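Local coordinates for Alr3790 protein (Anabaena sp., PDB 3HIX) that is of unknown function but carries a rhodanese-like domain, a fold whose catalytic members transfer sulfur, at residues T15-R20 with M34-E39; D54-G59 with H79-K84. All coordinates share one frame; numbering follows the deposited sequence.

Contact 1: residues T15-R20 with M34-E39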
ATOM      1  N   THR A  15       5.915  -2.747  -7.684  1.00 19.35           N
ATOM      2  CA  THR A  15       5.020  -1.651  -7.329  1.00 22.38           C
ATOM      3  C   THR A  15       4.680  -1.722  -5.850  1.00 18.47           C
ATOM      4  O   THR A  15       4.495  -2.802  -5.302  1.00 19.53           O
ATOM      5  CB  THR A  15       3.718  -1.730  -8.153  1.00 26.65           C
ATOM      6  OG1 THR A  15       4.034  -1.621  -9.543  1.00 33.92           O
ATOM      7  CG2 THR A  15       2.761  -0.612  -7.769  1.00 31.56           C
ATOM      8  N   ILE A  16       4.614  -0.566  -5.199  1.00 16.53           N
ATOM      9  CA  ILE A  16       4.302  -0.527  -3.778  1.00 16.13           C
ATOM     10  C   ILE A  16       2.906   0.059  -3.580  1.00 13.43           C
ATOM     11  O   ILE A  16       2.579   1.102  -4.136  1.00 20.39           O
ATOM     12  CB  ILE A  16       5.359   0.311  -3.014  1.00 12.74           C
ATOM     13  CG1 ILE A  16       6.745  -0.311  -3.226  1.00 18.38           C
ATOM     14  CG2 ILE A  16       5.004   0.379  -1.534  1.00 10.20           C
ATOM     15  CD1 ILE A  16       7.885   0.456  -2.571  1.00 26.30           C
ATOM     16  N   LEU A  17       2.083  -0.631  -2.797  1.00 10.78           N
ATOM     17  CA  LEU A  17       0.713  -0.189  -2.539  1.00 17.53           C
ATOM     18  C   LEU A  17       0.529   0.125  -1.068  1.00 16.56           C
ATOM     19  O   LEU A  17       0.940  -0.653  -0.208  1.00 13.82           O
ATOM     20  CB  LEU A  17      -0.293  -1.272  -2.950  1.00 17.73           C
ATOM     21  CG  LEU A  17      -0.233  -1.800  -4.389  1.00 21.58           C
ATOM     22  CD1 LEU A  17      -1.441  -2.693  -4.636  1.00 21.71           C
ATOM     23  CD2 LEU A  17      -0.220  -0.649  -5.392  1.00 17.30           C
ATOM     24  N   ASP A  18      -0.074   1.277  -0.790  1.00 16.88           N
ATOM     25  CA  ASP A  18      -0.344   1.724   0.574  1.00 15.96           C
ATOM     26  C   ASP A  18      -1.846   1.483   0.728  1.00 11.98           C
ATOM     27  O   ASP A  18      -2.641   2.139   0.067  1.00 17.98           O
ATOM     28  CB  ASP A  18      -0.028   3.227   0.717  1.00 15.82           C
ATOM     29  CG  ASP A  18      -0.132   3.721   2.151  1.00 18.11           C
ATOM     30  OD1 ASP A  18      -0.937   3.162   2.926  1.00 16.99           O
ATOM     31  OD2 ASP A  18       0.579   4.690   2.504  1.00 19.79           O
ATOM     32  N   VAL A  19      -2.227   0.535   1.579  1.00 13.81           N
ATOM     33  CA  VAL A  19      -3.638   0.193   1.776  1.00 14.26           C
ATOM     34  C   VAL A  19      -4.295   0.889   2.964  1.00 22.16           C
ATOM     35  O   VAL A  19      -5.436   0.587   3.319  1.00 21.03           O
ATOM     36  CB  VAL A  19      -3.828  -1.340   1.925  1.00 19.36           C
ATOM     37  CG1 VAL A  19      -3.417  -2.025   0.647  1.00 20.88           C
ATOM     38  CG2 VAL A  19      -3.019  -1.876   3.111  1.00 21.89           C
ATOM     39  N   ARG A  20      -3.581   1.823   3.576  1.00 18.70           N
ATOM     40  CA  ARG A  20      -4.143   2.568   4.697  1.00 17.18           C
ATOM     41  C   ARG A  20      -5.147   3.593   4.181  1.00 24.78           C
ATOM     42  O   ARG A  20      -5.276   3.809   2.977  1.00 19.76           O
ATOM     43  CB  ARG A  20      -3.035   3.294   5.466  1.00 14.71           C
ATOM     44  CG  ARG A  20      -1.974   2.359   6.039  1.00 17.16           C
ATOM     45  CD  ARG A  20      -0.804   3.147   6.606  1.00 16.76           C
ATOM     46  NE  ARG A  20      -0.215   4.022   5.597  1.00 14.01           N
ATOM     47  CZ  ARG A  20       0.598   5.041   5.871  1.00 18.57           C
ATOM     48  NH1 ARG A  20       0.929   5.308   7.126  1.00 19.94           N
ATOM     49  NH2 ARG A  20       1.037   5.826   4.896  1.00 15.45           N
HETATM   50  N   MSE A  34       1.495   3.705  -4.344  1.00 17.39           N
HETATM   51  CA  MSE A  34       0.174   4.099  -4.822  1.00 19.01           C
HETATM   52  C   MSE A  34      -0.859   3.989  -3.710  1.00 18.67           C
HETATM   53  O   MSE A  34      -0.820   3.052  -2.905  1.00 16.93           O
HETATM   54  CB  MSE A  34      -0.263   3.198  -5.970  1.00 22.68           C
HETATM   55  CG  MSE A  34       0.742   3.062  -7.087  1.00 28.28           C
HETATM   56 SE   MSE A  34       0.027   1.859  -8.422  1.00 48.34          SE
HETATM   57  CE  MSE A  34      -1.362   3.008  -9.111  1.00 45.27           C
ATOM     58  N   ALA A  35      -1.782   4.942  -3.675  1.00 17.56           N
ATOM     59  CA  ALA A  35      -2.846   4.946  -2.681  1.00 16.89           C
ATOM     60  C   ALA A  35      -3.949   3.970  -3.095  1.00 21.16           C
ATOM     61  O   ALA A  35      -4.633   4.176  -4.091  1.00 22.42           O
ATOM     62  CB  ALA A  35      -3.431   6.336  -2.541  1.00 15.52           C
HETATM   63  N   MSE A  36      -4.119   2.909  -2.324  1.00 17.57           N
HETATM   64  CA  MSE A  36      -5.161   1.940  -2.627  1.00 18.93           C
HETATM   65  C   MSE A  36      -5.745   1.402  -1.337  1.00 19.50           C
HETATM   66  O   MSE A  36      -5.452   0.291  -0.926  1.00 20.91           O
HETATM   67  CB  MSE A  36      -4.607   0.806  -3.494  1.00 15.45           C
HETATM   68  CG  MSE A  36      -4.534   1.169  -5.000  1.00 24.00           C
HETATM   69 SE   MSE A  36      -4.242  -0.392  -6.130  1.00 53.47          SE
HETATM   70  CE  MSE A  36      -3.793   0.495  -7.781  1.00 32.86           C
ATOM     71  N   PRO A  37      -6.572   2.211  -0.666  1.00 22.44           N
ATOM     72  CA  PRO A  37      -7.216   1.836   0.593  1.00 25.58           C
ATOM     73  C   PRO A  37      -7.942   0.489   0.478  1.00 24.83           C
ATOM     74  O   PRO A  37      -8.513   0.171  -0.565  1.00 24.12           O
ATOM     75  CB  PRO A  37      -8.172   3.000   0.842  1.00 27.97           C
ATOM     76  CG  PRO A  37      -7.442   4.162   0.231  1.00 26.44           C
ATOM     77  CD  PRO A  37      -6.961   3.574  -1.067  1.00 25.95           C
ATOM     78  N   ILE A  38      -7.911  -0.281   1.562  1.00 23.17           N
ATOM     79  CA  ILE A  38      -8.532  -1.604   1.626  1.00 25.14           C
ATOM     80  C   ILE A  38      -9.879  -1.738   0.921  1.00 24.59           C
ATOM     81  O   ILE A  38     -10.077  -2.647   0.116  1.00 21.34           O
ATOM     82  CB  ILE A  38      -8.712  -2.053   3.106  1.00 36.14           C
ATOM     83  CG1 ILE A  38      -7.418  -2.687   3.626  1.00 38.02           C
ATOM     84  CG2 ILE A  38      -9.863  -3.043   3.224  1.00 43.86           C
ATOM     85  CD1 ILE A  38      -7.138  -4.076   3.063  1.00 26.85           C
ATOM     86  N   GLU A  39     -10.805  -0.838   1.228  1.00 27.45           N
ATOM     87  CA  GLU A  39     -12.135  -0.893   0.638  1.00 35.09           C
ATOM     88  C   GLU A  39     -12.188  -0.873  -0.892  1.00 31.29           C
ATOM     89  O   GLU A  39     -13.107  -1.439  -1.475  1.00 26.94           O
ATOM     90  CB  GLU A  39     -13.004   0.240   1.190  1.00 46.97           C
ATOM     91  CG  GLU A  39     -13.282   0.166   2.688  1.00 63.04           C
ATOM     92  CD  GLU A  39     -12.045   0.410   3.540  1.00 74.62           C
ATOM     93  OE1 GLU A  39     -11.114   1.096   3.059  1.00 75.61           O
ATOM     94  OE2 GLU A  39     -12.011  -0.069   4.696  1.00 77.53           O
TER
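The selenium of Met34, a selenomethionine, rests 3.7 Å from Thr15 CG2. Met34 CB lies 3.9 Å from Leu17 CD2, the side chains running side by side. With CG anti to the carbonyl carbon (chi1 -51°), the Met34 chain runs out extended through chi2, carrying SE along Leu17 to Thr15. Met36, also a selenomethionine, keeps its chain extended beyond CG and brings SE to 3.9 Å from Leu17 CD1, while Leu17 CD2 lies near both selenium atoms.

Behind these side chains runs a parallel strand pairing. Met34 N donates to Ile16 O at 2.8 Å, Asp18 N to Met34 O, and Met36 N to Asp18 O. Past the regular pairing the contact continues as Ile38 N reaches Val19 O at 3.2 Å through a more bent bond (146° at the hydrogen), and Val19 CA sends a CH...O contact to Met36 O. Leu41 of helix 41-48 packs on both Val19 and Met36.

Asp18 points to the face opposite Leu17, and chi1 near 180° (-173°) swings its carboxylate away from 34-39 to where Arg20 reaches it. A salt bridge forms as Arg20 grips it side-on: NE meets OD1 of Asp18 at 2.9 Å and NH2 meets Asp18 OD2 at 2.7 Å, both through syn lone pairs and close to the guanidinium plane. OD1 also accepts the backbone N of Arg20, closing an Asx turn, and Gly28 O takes a further bond from NH2. These two buried charges, placed in the Asp-Val-Arg sequence familiar from rhodanese domains, probably compensate one another and fix the chain's turn off the strand.

Contact 2: residues D54-G59 with H79-K84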
ATOM      1  N   ASP A  54       4.958  -7.786  -9.808  1.00 19.16           N
ATOM      2  CA  ASP A  54       5.428  -7.935  -8.434  1.00 21.14           C
ATOM      3  C   ASP A  54       4.844  -6.782  -7.642  1.00 19.33           C
ATOM      4  O   ASP A  54       5.127  -5.621  -7.934  1.00 20.40           O
ATOM      5  CB  ASP A  54       6.950  -7.844  -8.354  1.00 24.99           C
ATOM      6  CG  ASP A  54       7.619  -9.182  -8.490  1.00 40.17           C
ATOM      7  OD1 ASP A  54       7.567  -9.761  -9.592  1.00 47.00           O
ATOM      8  OD2 ASP A  54       8.192  -9.654  -7.490  1.00 43.57           O
ATOM      9  N   ILE A  55       4.045  -7.103  -6.632  1.00 25.34           N
ATOM     10  CA  ILE A  55       3.409  -6.082  -5.814  1.00 24.82           C
ATOM     11  C   ILE A  55       3.808  -6.203  -4.356  1.00 24.01           C
ATOM     12  O   ILE A  55       3.862  -7.296  -3.796  1.00 23.80           O
ATOM     13  CB  ILE A  55       1.872  -6.179  -5.930  1.00 25.59           C
ATOM     14  CG1 ILE A  55       1.464  -5.978  -7.391  1.00 28.31           C
ATOM     15  CG2 ILE A  55       1.206  -5.132  -5.053  1.00 33.84           C
ATOM     16  CD1 ILE A  55       0.012  -6.272  -7.674  1.00 28.27           C
ATOM     17  N   TYR A  56       4.103  -5.065  -3.746  1.00 16.61           N
ATOM     18  CA  TYR A  56       4.492  -5.036  -2.354  1.00 17.17           C
ATOM     19  C   TYR A  56       3.502  -4.130  -1.646  1.00 22.68           C
ATOM     20  O   TYR A  56       3.276  -2.989  -2.051  1.00 25.53           O
ATOM     21  CB  TYR A  56       5.936  -4.555  -2.248  1.00 14.66           C
ATOM     22  CG  TYR A  56       6.882  -5.596  -2.804  1.00 24.74           C
ATOM     23  CD1 TYR A  56       7.587  -6.451  -1.956  1.00 35.52           C
ATOM     24  CD2 TYR A  56       6.983  -5.804  -4.181  1.00 31.18           C
ATOM     25  CE1 TYR A  56       8.364  -7.496  -2.468  1.00 44.77           C
ATOM     26  CE2 TYR A  56       7.750  -6.845  -4.702  1.00 38.48           C
ATOM     27  CZ  TYR A  56       8.435  -7.688  -3.842  1.00 48.35           C
ATOM     28  OH  TYR A  56       9.163  -8.741  -4.352  1.00 54.17           O
ATOM     29  N   VAL A  57       2.879  -4.667  -0.607  1.00 18.14           N
ATOM     30  CA  VAL A  57       1.873  -3.919   0.119  1.00 12.53           C
ATOM     31  C   VAL A  57       2.194  -3.688   1.579  1.00 16.85           C
ATOM     32  O   VAL A  57       2.881  -4.488   2.221  1.00 14.83           O
ATOM     33  CB  VAL A  57       0.507  -4.639   0.058  1.00 24.67           C
ATOM     34  CG1 VAL A  57       0.175  -5.021  -1.369  1.00 22.78           C
ATOM     35  CG2 VAL A  57       0.541  -5.866   0.926  1.00 35.64           C
ATOM     36  N   TYR A  58       1.686  -2.575   2.091  1.00 12.99           N
ATOM     37  CA  TYR A  58       1.842  -2.238   3.489  1.00 12.93           C
ATOM     38  C   TYR A  58       0.587  -1.498   3.907  1.00 17.12           C
ATOM     39  O   TYR A  58      -0.008  -0.754   3.126  1.00 15.21           O
ATOM     40  CB  TYR A  58       3.111  -1.386   3.740  1.00 14.33           C
ATOM     41  CG  TYR A  58       3.071   0.051   3.260  1.00 16.42           C
ATOM     42  CD1 TYR A  58       2.741   1.090   4.132  1.00 12.91           C
ATOM     43  CD2 TYR A  58       3.422   0.380   1.953  1.00 17.23           C
ATOM     44  CE1 TYR A  58       2.770   2.424   3.714  1.00 11.56           C
ATOM     45  CE2 TYR A  58       3.451   1.708   1.522  1.00 14.65           C
ATOM     46  CZ  TYR A  58       3.124   2.722   2.406  1.00 14.48           C
ATOM     47  OH  TYR A  58       3.137   4.025   1.975  1.00 19.30           O
ATOM     48  N   GLY A  59       0.153  -1.761   5.130  1.00 19.46           N
ATOM     49  CA  GLY A  59      -1.019  -1.102   5.663  1.00 24.10           C
ATOM     50  C   GLY A  59      -0.642  -0.658   7.060  1.00 23.20           C
ATOM     51  O   GLY A  59       0.540  -0.573   7.376  1.00 17.29           O
ATOM     52  N   HIS A  79       2.009 -12.438  -7.639  1.00 17.74           N
ATOM     53  CA  HIS A  79       3.112 -12.081  -6.744  1.00 20.30           C
ATOM     54  C   HIS A  79       2.819 -10.893  -5.834  1.00 23.51           C
ATOM     55  O   HIS A  79       3.041  -9.735  -6.202  1.00 24.90           O
ATOM     56  CB  HIS A  79       4.361 -11.808  -7.576  1.00 25.45           C
ATOM     57  CG  HIS A  79       4.790 -12.981  -8.399  1.00 33.73           C
ATOM     58  ND1 HIS A  79       5.125 -12.877  -9.732  1.00 34.72           N
ATOM     59  CD2 HIS A  79       4.902 -14.293  -8.086  1.00 33.45           C
ATOM     60  CE1 HIS A  79       5.421 -14.074 -10.205  1.00 36.73           C
ATOM     61  NE2 HIS A  79       5.293 -14.951  -9.226  1.00 37.04           N
ATOM     62  N   VAL A  80       2.325 -11.195  -4.638  1.00 24.65           N
ATOM     63  CA  VAL A  80       1.985 -10.175  -3.662  1.00 17.70           C
ATOM     64  C   VAL A  80       2.711 -10.492  -2.378  1.00 25.13           C
ATOM     65  O   VAL A  80       2.575 -11.586  -1.835  1.00 29.03           O
ATOM     66  CB  VAL A  80       0.468 -10.157  -3.377  1.00 18.47           C
ATOM     67  CG1 VAL A  80       0.107  -8.955  -2.496  1.00 17.59           C
ATOM     68  CG2 VAL A  80      -0.308 -10.113  -4.695  1.00 14.24           C
ATOM     69  N   SER A  81       3.500  -9.544  -1.895  1.00 27.13           N
ATOM     70  CA  SER A  81       4.237  -9.754  -0.661  1.00 30.72           C
ATOM     71  C   SER A  81       4.027  -8.587   0.283  1.00 26.02           C
ATOM     72  O   SER A  81       3.633  -7.496  -0.130  1.00 19.70           O
ATOM     73  CB  SER A  81       5.725  -9.954  -0.956  1.00 39.76           C
ATOM     74  OG  SER A  81       6.185  -8.975  -1.860  1.00 47.71           O
ATOM     75  N   GLU A  82       4.285  -8.842   1.556  1.00 20.85           N
ATOM     76  CA  GLU A  82       4.111  -7.865   2.613  1.00 23.70           C
ATOM     77  C   GLU A  82       5.412  -7.132   2.950  1.00 28.00           C
ATOM     78  O   GLU A  82       6.495  -7.716   2.903  1.00 26.62           O
ATOM     79  CB  GLU A  82       3.603  -8.598   3.861  1.00 35.13           C
ATOM     80  CG  GLU A  82       2.416  -9.514   3.566  1.00 52.14           C
ATOM     81  CD  GLU A  82       2.498 -10.864   4.256  1.00 64.98           C
ATOM     82  OE1 GLU A  82       1.925 -11.012   5.356  1.00 68.17           O
ATOM     83  OE2 GLU A  82       3.143 -11.777   3.694  1.00 67.73           O
ATOM     84  N   LEU A  83       5.307  -5.842   3.250  1.00 25.73           N
ATOM     85  CA  LEU A  83       6.469  -5.082   3.688  1.00 27.01           C
ATOM     86  C   LEU A  83       6.286  -5.050   5.196  1.00 26.02           C
ATOM     87  O   LEU A  83       5.561  -4.202   5.725  1.00 23.35           O
ATOM     88  CB  LEU A  83       6.469  -3.659   3.133  1.00 23.97           C
ATOM     89  CG  LEU A  83       6.840  -3.472   1.660  1.00 34.38           C
ATOM     90  CD1 LEU A  83       6.764  -1.991   1.335  1.00 37.01           C
ATOM     91  CD2 LEU A  83       8.255  -4.010   1.377  1.00 37.93           C
ATOM     92  N   LYS A  84       6.921  -6.006   5.871  1.00 19.29           N
ATOM     93  CA  LYS A  84       6.846  -6.134   7.324  1.00 23.07           C
ATOM     94  C   LYS A  84       7.235  -4.856   8.062  1.00 19.21           C
ATOM     95  O   LYS A  84       8.258  -4.232   7.762  1.00 23.87           O
ATOM     96  CB  LYS A  84       7.738  -7.290   7.803  1.00 31.49           C
ATOM     97  CG  LYS A  84       7.227  -8.675   7.431  1.00 42.00           C
ATOM     98  CD  LYS A  84       7.755  -9.149   6.084  1.00 51.40           C
ATOM     99  CE  LYS A  84       8.960 -10.068   6.256  1.00 54.34           C
ATOM    100  NZ  LYS A  84       8.613 -11.292   7.041  1.00 56.24           N
TER
HETATM  101  O   HOH W   1       5.717  -9.530  -4.621  1.00 32.95           O
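Leu83 closes one end of the pairing between 54-59 and 79-84, and its side chain can be followed outward. CB sits 4.1 Å from CB of Tyr58 and near the carbonyl oxygen of Val57; CG comes to 4.2 Å from Tyr56 CB. There the side chain forks, CD1 lying 4.1 Å from Tyr58 CD2 and CD2 4.2 Å from CD1 of Tyr56. Chi1 (-75°) sets CG beside Tyr56 CB, and chi2 (180°) turns CD1 to Tyr58 and CD2 to Tyr56. The Tyr58 hydroxyl itself is held farther off, by the backbone N of Ile30.

Parallel backbone bonds carry the rest: Ile55 N to His79 O at 2.8 Å, Ser81 N to Ile55 O and Val57 N to Ser81 O, then Leu83 N to Val57 O at 3.0 Å. On the face of Tyr56 and Ser81, a water bridges the strands, donating to Ile55 O at 3.0 Å and sharing a hydrogen bond with Ser81 OG. Ser81 OG lies over one face of the Tyr56 ring, modelled too close for the detail of that approach to be trusted. The ring also meets Phe14 edge-to-face, and its OH is weakly bonded to Asp54 OD2. Replacing Tyr56 with an alanine would probably leave Leu83 CD2 without its aromatic neighbour and Phe14 without its ring partner.

On the other face Val57 CG1 meets Val80 CG1 at 4.1 Å, and Val57 also packs on Val69 and Leu72 of helix 62-74, the connection between the two strands. This is a beta-alpha-beta crossover of the rhodanese-like fold; the segment 54-59 ends in Gly59, at the strand end after which catalytic rhodaneses usually place their active-site loop.

Contacts 1 and 2 follow one another along the chain, and their centres lie about 10 Å apart in a single parallel sheet ordered 34-35, 15-18, 55-58, 80-82. The inner strands 15-18 and 55-58 are themselves neighbours: Leu17 N approaches Tyr56 O at 2.7 Å, and Asp18 OD2 lies 2.7 Å from Tyr58 OH, a weak hydrogen bond. Beyond the strands, Val19 CG2 and Arg20 CG pack on Gly59. Helix 62-74 serves both, touching Val19 and Ile38 in one and Val57 and Glu82 in the other. The two contacts add the outer strands on either side of the central pair, completing the parallel sheet of the rhodanese-like domain.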